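Local atomic coordinates of putative rubredoxin reductase (Rhodopseudomonas palustris, PDB entry 3FG2), a protein that probably uses an FAD cofactor to pass electrons from NADH to the ferredoxin that serves the cytochrome P450 CYP199A2. Residues A[11-25]-A[296-308]. Residues are numbered along the deposited sequence; the frame is centred on the assembly and turned at random.
Sequences HAGFQVAVSLRQAKY and ATDQARCVAARLT. With FAD (flavin-adenine dinucleotide), chain B.
Ala296, Ala300 and Ala304, one turn apart, turn their methyls onto helix 11-22. Such small side chains let the axes approach to 8.0 Å at a crossing angle of -36°. The Ala300 methyl lies 3.4 Å from Val16 N and also meets Gln15 CG, while Ala304 CB presses on Ser19 CB at 3.5 Å, tight for two carbons. Larger apolar groups fill the flank: with chi1 at 67°, which sets CG2 opposite the backbone N, Val16 reaches Val303 CG1 through CG2, and Leu20 CD1 packs over Ala304 and Leu307 CB. In the Schellman motif that ends helix 11-22, the Tyr25 ring turns its edge to Leu307 O, with CE1 3.3 Å away; its hydroxyl bonds to Asp2 O.

Two polar side chains join in. Gln15 OE1 is 3.2 Å from Arg301 NH1, the amide and guanidinium planes 39° apart, and Ser19 OG donates back to Gln15 O.

At the N-terminal end, Ala12 N gives FAD O1P a 2.6 Å hydrogen bond, His11 ND1 is hydrogen-bonded to FAD O4', and the Ala296 methyl packs against FAD O5' and His11 CB. The apolar seam thus joins the Rossmann-type dinucleotide-binding helix to helix 293-306, both starting at the cofactor, and the first helix's dipole probably favours the pyrophosphate's negative charge.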
loop_
_atom_site.group_PDB
_atom_site.type_symbol
_atom_site.label_atom_id
_atom_site.label_comp_id
_atom_site.label_asym_id
_atom_site.label_seq_id
_atom_site.Cartn_x
_atom_site.Cartn_y
_atom_site.Cartn_z
ATOM N N HIS A 11 -7.540 -6.046 -2.436
ATOM C CA HIS A 11 -7.209 -6.918 -1.317
ATOM C C HIS A 11 -8.296 -7.003 -0.249
ATOM O O HIS A 11 -8.797 -8.085 0.031
ATOM C CB HIS A 11 -5.883 -6.508 -0.676
ATOM C CG HIS A 11 -4.683 -6.960 -1.447
ATOM N ND1 HIS A 11 -4.158 -6.240 -2.497
ATOM C CD2 HIS A 11 -3.940 -8.091 -1.359
ATOM C CE1 HIS A 11 -3.145 -6.905 -3.025
ATOM N NE2 HIS A 11 -2.993 -8.033 -2.354
ATOM N N ALA A 12 -8.664 -5.875 0.345
ATOM C CA ALA A 12 -9.693 -5.867 1.387
ATOM C C ALA A 12 -11.072 -6.364 0.920
ATOM O O ALA A 12 -11.725 -7.152 1.613
ATOM C CB ALA A 12 -9.819 -4.465 1.984
ATOM N N GLY A 13 -11.515 -5.894 -0.244
ATOM C CA GLY A 13 -12.810 -6.302 -0.756
ATOM C C GLY A 13 -12.903 -7.801 -0.963
ATOM O O GLY A 13 -13.869 -8.444 -0.545
ATOM N N PHE A 14 -11.892 -8.358 -1.616
ATOM C CA PHE A 14 -11.846 -9.787 -1.881
ATOM C C PHE A 14 -11.765 -10.598 -0.586
ATOM O O PHE A 14 -12.467 -11.597 -0.423
ATOM C CB PHE A 14 -10.639 -10.110 -2.763
ATOM C CG PHE A 14 -10.347 -11.576 -2.873
ATOM C CD1 PHE A 14 -11.151 -12.401 -3.643
ATOM C CD2 PHE A 14 -9.270 -12.134 -2.187
ATOM C CE1 PHE A 14 -10.888 -13.770 -3.731
ATOM C CE2 PHE A 14 -8.997 -13.501 -2.266
ATOM C CZ PHE A 14 -9.808 -14.320 -3.040
ATOM N N GLN A 15 -10.908 -10.161 0.333
ATOM C CA GLN A 15 -10.726 -10.860 1.602
ATOM C C GLN A 15 -11.966 -10.896 2.486
ATOM O O GLN A 15 -12.261 -11.924 3.097
ATOM C CB GLN A 15 -9.564 -10.249 2.385
ATOM C CG GLN A 15 -9.177 -11.051 3.617
ATOM C CD GLN A 15 -8.744 -12.469 3.275
ATOM O OE1 GLN A 15 -9.301 -13.447 3.791
ATOM N NE2 GLN A 15 -7.745 -12.589 2.402
ATOM N N VAL A 16 -12.695 -9.789 2.578
ATOM C CA VAL A 16 -13.891 -9.785 3.411
ATOM C C VAL A 16 -14.935 -10.732 2.812
ATOM O O VAL A 16 -15.653 -11.421 3.535
ATOM C CB VAL A 16 -14.489 -8.371 3.552
ATOM C CG1 VAL A 16 -15.025 -7.889 2.225
ATOM C CG2 VAL A 16 -15.585 -8.381 4.596
ATOM N N ALA A 17 -15.008 -10.778 1.487
ATOM C CA ALA A 17 -15.955 -11.665 0.824
ATOM C C ALA A 17 -15.618 -13.102 1.209
ATOM O O ALA A 17 -16.469 -13.856 1.685
ATOM C CB ALA A 17 -15.866 -11.496 -0.694
ATOM N N VAL A 18 -14.361 -13.468 0.995
ATOM C CA VAL A 18 -13.888 -14.805 1.306
ATOM C C VAL A 18 -14.031 -15.153 2.784
ATOM O O VAL A 18 -14.597 -16.191 3.119
ATOM C CB VAL A 18 -12.420 -14.969 0.874
ATOM C CG1 VAL A 18 -11.836 -16.249 1.455
ATOM C CG2 VAL A 18 -12.342 -14.994 -0.645
ATOM N N SER A 19 -13.537 -14.286 3.664
ATOM C CA SER A 19 -13.615 -14.538 5.096
ATOM C C SER A 19 -15.055 -14.630 5.571
ATOM O O SER A 19 -15.358 -15.317 6.551
ATOM C CB SER A 19 -12.894 -13.438 5.874
ATOM O OG SER A 19 -11.499 -13.492 5.637
ATOM N N LEU A 20 -15.938 -13.929 4.874
ATOM C CA LEU A 20 -17.348 -13.935 5.225
ATOM C C LEU A 20 -17.884 -15.352 4.994
ATOM O O LEU A 20 -18.574 -15.917 5.849
ATOM C CB LEU A 20 -18.083 -12.918 4.355
ATOM C CG LEU A 20 -19.237 -12.076 4.910
ATOM C CD1 LEU A 20 -19.031 -11.733 6.381
ATOM C CD2 LEU A 20 -19.331 -10.804 4.057
ATOM N N ARG A 21 -17.542 -15.927 3.844
ATOM C CA ARG A 21 -17.982 -17.279 3.514
ATOM C C ARG A 21 -17.357 -18.321 4.433
ATOM O O ARG A 21 -18.049 -19.210 4.933
ATOM C CB ARG A 21 -17.654 -17.622 2.055
ATOM C CG ARG A 21 -18.630 -17.038 1.034
ATOM C CD ARG A 21 -20.089 -17.339 1.405
ATOM N NE ARG A 21 -21.013 -16.990 0.329
ATOM C CZ ARG A 21 -22.197 -16.422 0.522
ATOM N NH1 ARG A 21 -22.602 -16.142 1.752
ATOM N NH2 ARG A 21 -22.971 -16.122 -0.513
ATOM N N GLN A 22 -16.050 -18.221 4.650
ATOM C CA GLN A 22 -15.380 -19.172 5.528
ATOM C C GLN A 22 -16.108 -19.242 6.859
ATOM O O GLN A 22 -16.244 -20.313 7.440
ATOM C CB GLN A 22 -13.921 -18.768 5.756
ATOM C CG GLN A 22 -13.026 -18.993 4.547
ATOM C CD GLN A 22 -11.593 -18.594 4.815
ATOM O OE1 GLN A 22 -10.966 -19.088 5.750
ATOM N NE2 GLN A 22 -11.065 -17.696 3.996
ATOM N N ALA A 23 -16.583 -18.094 7.332
ATOM C CA ALA A 23 -17.302 -18.023 8.598
ATOM C C ALA A 23 -18.761 -18.443 8.432
ATOM O O ALA A 23 -19.587 -18.229 9.322
ATOM C CB ALA A 23 -17.222 -16.609 9.164
ATOM N N LYS A 24 -19.073 -19.030 7.282
ATOM C CA LYS A 24 -20.420 -19.511 6.998
ATOM C C LYS A 24 -21.530 -18.461 7.039
ATOM O O LYS A 24 -22.598 -18.706 7.606
ATOM C CB LYS A 24 -20.780 -20.644 7.962
ATOM C CG LYS A 24 -20.655 -22.054 7.397
ATOM C CD LYS A 24 -19.211 -22.510 7.226
ATOM C CE LYS A 24 -18.654 -22.146 5.862
ATOM N NZ LYS A 24 -17.308 -22.749 5.650
ATOM N N TYR A 25 -21.289 -17.295 6.444
ATOM C CA TYR A 25 -22.317 -16.255 6.416
ATOM C C TYR A 25 -23.436 -16.774 5.510
ATOM O O TYR A 25 -23.188 -17.189 4.378
ATOM C CB TYR A 25 -21.758 -14.950 5.848
ATOM C CG TYR A 25 -22.719 -13.794 5.978
ATOM C CD1 TYR A 25 -22.954 -13.195 7.215
ATOM C CD2 TYR A 25 -23.420 -13.319 4.873
ATOM C CE1 TYR A 25 -23.867 -12.150 7.347
ATOM C CE2 TYR A 25 -24.333 -12.276 4.994
ATOM C CZ TYR A 25 -24.553 -11.696 6.231
ATOM O OH TYR A 25 -25.458 -10.663 6.353
ATOM N N ALA A 296 -5.277 -4.496 5.077
ATOM C CA ALA A 296 -6.466 -4.795 4.292
ATOM C C ALA A 296 -7.017 -6.155 4.694
ATOM O O ALA A 296 -8.220 -6.330 4.896
ATOM C CB ALA A 296 -6.123 -4.789 2.796
ATOM N N THR A 297 -6.109 -7.110 4.818
ATOM C CA THR A 297 -6.452 -8.473 5.169
ATOM C C THR A 297 -7.007 -8.623 6.582
ATOM O O THR A 297 -8.103 -9.150 6.766
ATOM C CB THR A 297 -5.215 -9.377 4.993
ATOM O OG1 THR A 297 -4.838 -9.390 3.609
ATOM C CG2 THR A 297 -5.498 -10.789 5.455
ATOM N N ASP A 298 -6.262 -8.162 7.582
ATOM C CA ASP A 298 -6.714 -8.291 8.961
ATOM C C ASP A 298 -8.000 -7.518 9.205
ATOM O O ASP A 298 -8.875 -7.967 9.948
ATOM C CB ASP A 298 -5.639 -7.815 9.942
ATOM C CG ASP A 298 -4.372 -8.646 9.872
ATOM O OD1 ASP A 298 -4.437 -9.834 9.469
ATOM O OD2 ASP A 298 -3.307 -8.105 10.237
ATOM N N GLN A 299 -8.125 -6.355 8.581
ATOM C CA GLN A 299 -9.333 -5.574 8.765
ATOM C C GLN A 299 -10.518 -6.327 8.171
ATOM O O GLN A 299 -11.611 -6.337 8.750
ATOM C CB GLN A 299 -9.181 -4.194 8.130
ATOM C CG GLN A 299 -8.700 -3.136 9.109
ATOM C CD GLN A 299 -8.703 -1.749 8.513
ATOM O OE1 GLN A 299 -9.570 -1.412 7.703
ATOM N NE2 GLN A 299 -7.744 -0.926 8.922
ATOM N N ALA A 300 -10.296 -6.971 7.027
ATOM C CA ALA A 300 -11.355 -7.738 6.384
ATOM C C ALA A 300 -11.804 -8.861 7.322
ATOM O O ALA A 300 -13.000 -9.089 7.505
ATOM C CB ALA A 300 -10.862 -8.317 5.072
ATOM N N ARG A 301 -10.840 -9.558 7.919
ATOM C CA ARG A 301 -11.151 -10.642 8.844
ATOM C C ARG A 301 -11.981 -10.120 10.021
ATOM O O ARG A 301 -12.963 -10.747 10.431
ATOM C CB ARG A 301 -9.858 -11.283 9.361
ATOM C CG ARG A 301 -9.174 -12.224 8.368
ATOM C CD ARG A 301 -7.824 -12.700 8.905
ATOM N NE ARG A 301 -7.367 -13.938 8.275
ATOM C CZ ARG A 301 -7.064 -14.069 6.988
ATOM N NH1 ARG A 301 -7.161 -13.032 6.171
ATOM N NH2 ARG A 301 -6.671 -15.244 6.513
ATOM N N CYS A 302 -11.582 -8.968 10.556
ATOM C CA CYS A 302 -12.279 -8.359 11.678
ATOM C C CYS A 302 -13.758 -8.098 11.391
ATOM O O CYS A 302 -14.622 -8.340 12.244
ATOM C CB CYS A 302 -11.603 -7.047 12.055
ATOM S SG CYS A 302 -12.393 -6.222 13.439
ATOM N N VAL A 303 -14.041 -7.583 10.194
ATOM C CA VAL A 303 -15.410 -7.296 9.783
ATOM C C VAL A 303 -16.179 -8.593 9.547
ATOM O O VAL A 303 -17.316 -8.734 9.997
ATOM C CB VAL A 303 -15.439 -6.448 8.496
ATOM C CG1 VAL A 303 -16.847 -6.423 7.901
ATOM C CG2 VAL A 303 -14.989 -5.037 8.814
ATOM N N ALA A 304 -15.558 -9.533 8.841
ATOM C CA ALA A 304 -16.194 -10.812 8.564
ATOM C C ALA A 304 -16.566 -11.483 9.880
ATOM O O ALA A 304 -17.636 -12.079 10.006
ATOM C CB ALA A 304 -15.257 -11.702 7.777
ATOM N N ALA A 305 -15.679 -11.376 10.864
ATOM C CA ALA A 305 -15.916 -11.980 12.166
ATOM C C ALA A 305 -17.088 -11.309 12.865
ATOM O O ALA A 305 -17.878 -11.966 13.548
ATOM C CB ALA A 305 -14.665 -11.875 13.024
ATOM N N ARG A 306 -17.203 -9.999 12.686
ATOM C CA ARG A 306 -18.284 -9.246 13.312
ATOM C C ARG A 306 -19.634 -9.589 12.689
ATOM O O ARG A 306 -20.571 -9.979 13.381
ATOM C CB ARG A 306 -18.033 -7.744 13.170
ATOM C CG ARG A 306 -18.877 -6.878 14.095
ATOM C CD ARG A 306 -18.716 -5.413 13.746
ATOM N NE ARG A 306 -19.445 -5.103 12.522
ATOM C CZ ARG A 306 -19.005 -4.304 11.561
ATOM N NH1 ARG A 306 -17.819 -3.719 11.666
ATOM N NH2 ARG A 306 -19.761 -4.092 10.495
ATOM N N LEU A 307 -19.725 -9.447 11.373
ATOM C CA LEU A 307 -20.968 -9.719 10.664
ATOM C C LEU A 307 -21.455 -11.155 10.825
ATOM O O LEU A 307 -22.503 -11.515 10.283
ATOM C CB LEU A 307 -20.804 -9.399 9.177
ATOM C CG LEU A 307 -20.400 -7.963 8.835
ATOM C CD1 LEU A 307 -20.266 -7.808 7.325
ATOM C CD2 LEU A 307 -21.439 -7.001 9.379
ATOM N N THR A 308 -20.702 -11.974 11.560
ATOM C CA THR A 308 -21.095 -13.362 11.769
ATOM C C THR A 308 -21.139 -13.773 13.230
ATOM O O THR A 308 -21.272 -14.961 13.523
ATOM C CB THR A 308 -20.158 -14.369 11.042
ATOM O OG1 THR A 308 -18.867 -14.370 11.666
ATOM C CG2 THR A 308 -20.024 -14.017 9.569
HETATM P PA FAD B . -7.054 -1.786 -3.285
HETATM O O1A FAD B . -6.511 -0.554 -3.913
HETATM O O2A FAD B . -6.435 -2.981 -3.433
HETATM O O5B FAD B . -8.349 -1.944 -4.099
HETATM C C5B FAD B . -9.388 -0.920 -4.215
HETATM C C4B FAD B . -10.298 -1.431 -5.353
HETATM O O4B FAD B . -11.586 -0.716 -5.231
HETATM C C3B FAD B . -9.801 -1.147 -6.783
HETATM O O3B FAD B . -9.845 -2.212 -7.680
HETATM C C2B FAD B . -10.590 0.079 -7.147
HETATM O O2B FAD B . -10.648 0.320 -8.518
HETATM C C1B FAD B . -11.934 -0.280 -6.585
HETATM N N9A FAD B . -12.879 0.814 -6.347
HETATM C C8A FAD B . -12.586 2.082 -5.915
HETATM N N7A FAD B . -13.662 2.852 -5.802
HETATM C C5A FAD B . -14.708 2.058 -6.173
HETATM C C6A FAD B . -16.162 2.322 -6.267
HETATM N N6A FAD B . -16.728 3.471 -5.979
HETATM N N1A FAD B . -16.919 1.247 -6.689
HETATM C C2A FAD B . -16.369 0.026 -7.000
HETATM N N3A FAD B . -15.054 -0.296 -6.942
HETATM C C4A FAD B . -14.260 0.756 -6.523
HETATM N N1 FAD B . 1.533 -3.529 0.511
HETATM C C2 FAD B . 2.328 -4.373 1.169
HETATM O O2 FAD B . 2.109 -4.679 2.302
HETATM N N3 FAD B . 3.482 -4.963 0.556
HETATM C C4 FAD B . 3.826 -4.687 -0.756
HETATM O O4 FAD B . 4.810 -5.211 -1.244
HETATM C C4X FAD B . 2.960 -3.766 -1.487
HETATM N N5 FAD B . 3.240 -3.464 -2.778
HETATM C C5X FAD B . 2.395 -2.596 -3.447
HETATM C C6 FAD B . 2.698 -2.301 -4.806
HETATM C C7 FAD B . 1.910 -1.453 -5.556
HETATM C C7M FAD B . 2.276 -1.172 -7.001
HETATM C C8 FAD B . 0.727 -0.830 -4.950
HETATM C C8M FAD B . -0.183 0.107 -5.712
HETATM C C9 FAD B . 0.420 -1.111 -3.602
HETATM C C9A FAD B . 1.238 -1.987 -2.849
HETATM N N10 FAD B . 0.973 -2.335 -1.458
HETATM C C10 FAD B . 1.792 -3.196 -0.786
HETATM C "C1'" FAD B . -0.222 -1.723 -0.823
HETATM C "C2'" FAD B . -1.461 -2.655 -0.988
HETATM O "O2'" FAD B . -1.632 -2.923 -2.362
HETATM C "C3'" FAD B . -2.663 -1.938 -0.407
HETATM O "O3'" FAD B . -2.457 -1.712 0.983
HETATM C "C4'" FAD B . -3.911 -2.781 -0.604
HETATM O "O4'" FAD B . -4.137 -3.031 -2.016
HETATM C "C5'" FAD B . -5.088 -2.037 -0.023
HETATM O "O5'" FAD B . -6.369 -2.921 -0.285
HETATM P P FAD B . -7.684 -2.249 -0.562
HETATM O O1P FAD B . -8.636 -3.469 -0.722
HETATM O O2P FAD B . -8.070 -1.322 0.405
HETATM O O3P FAD B . -7.621 -1.507 -1.825
#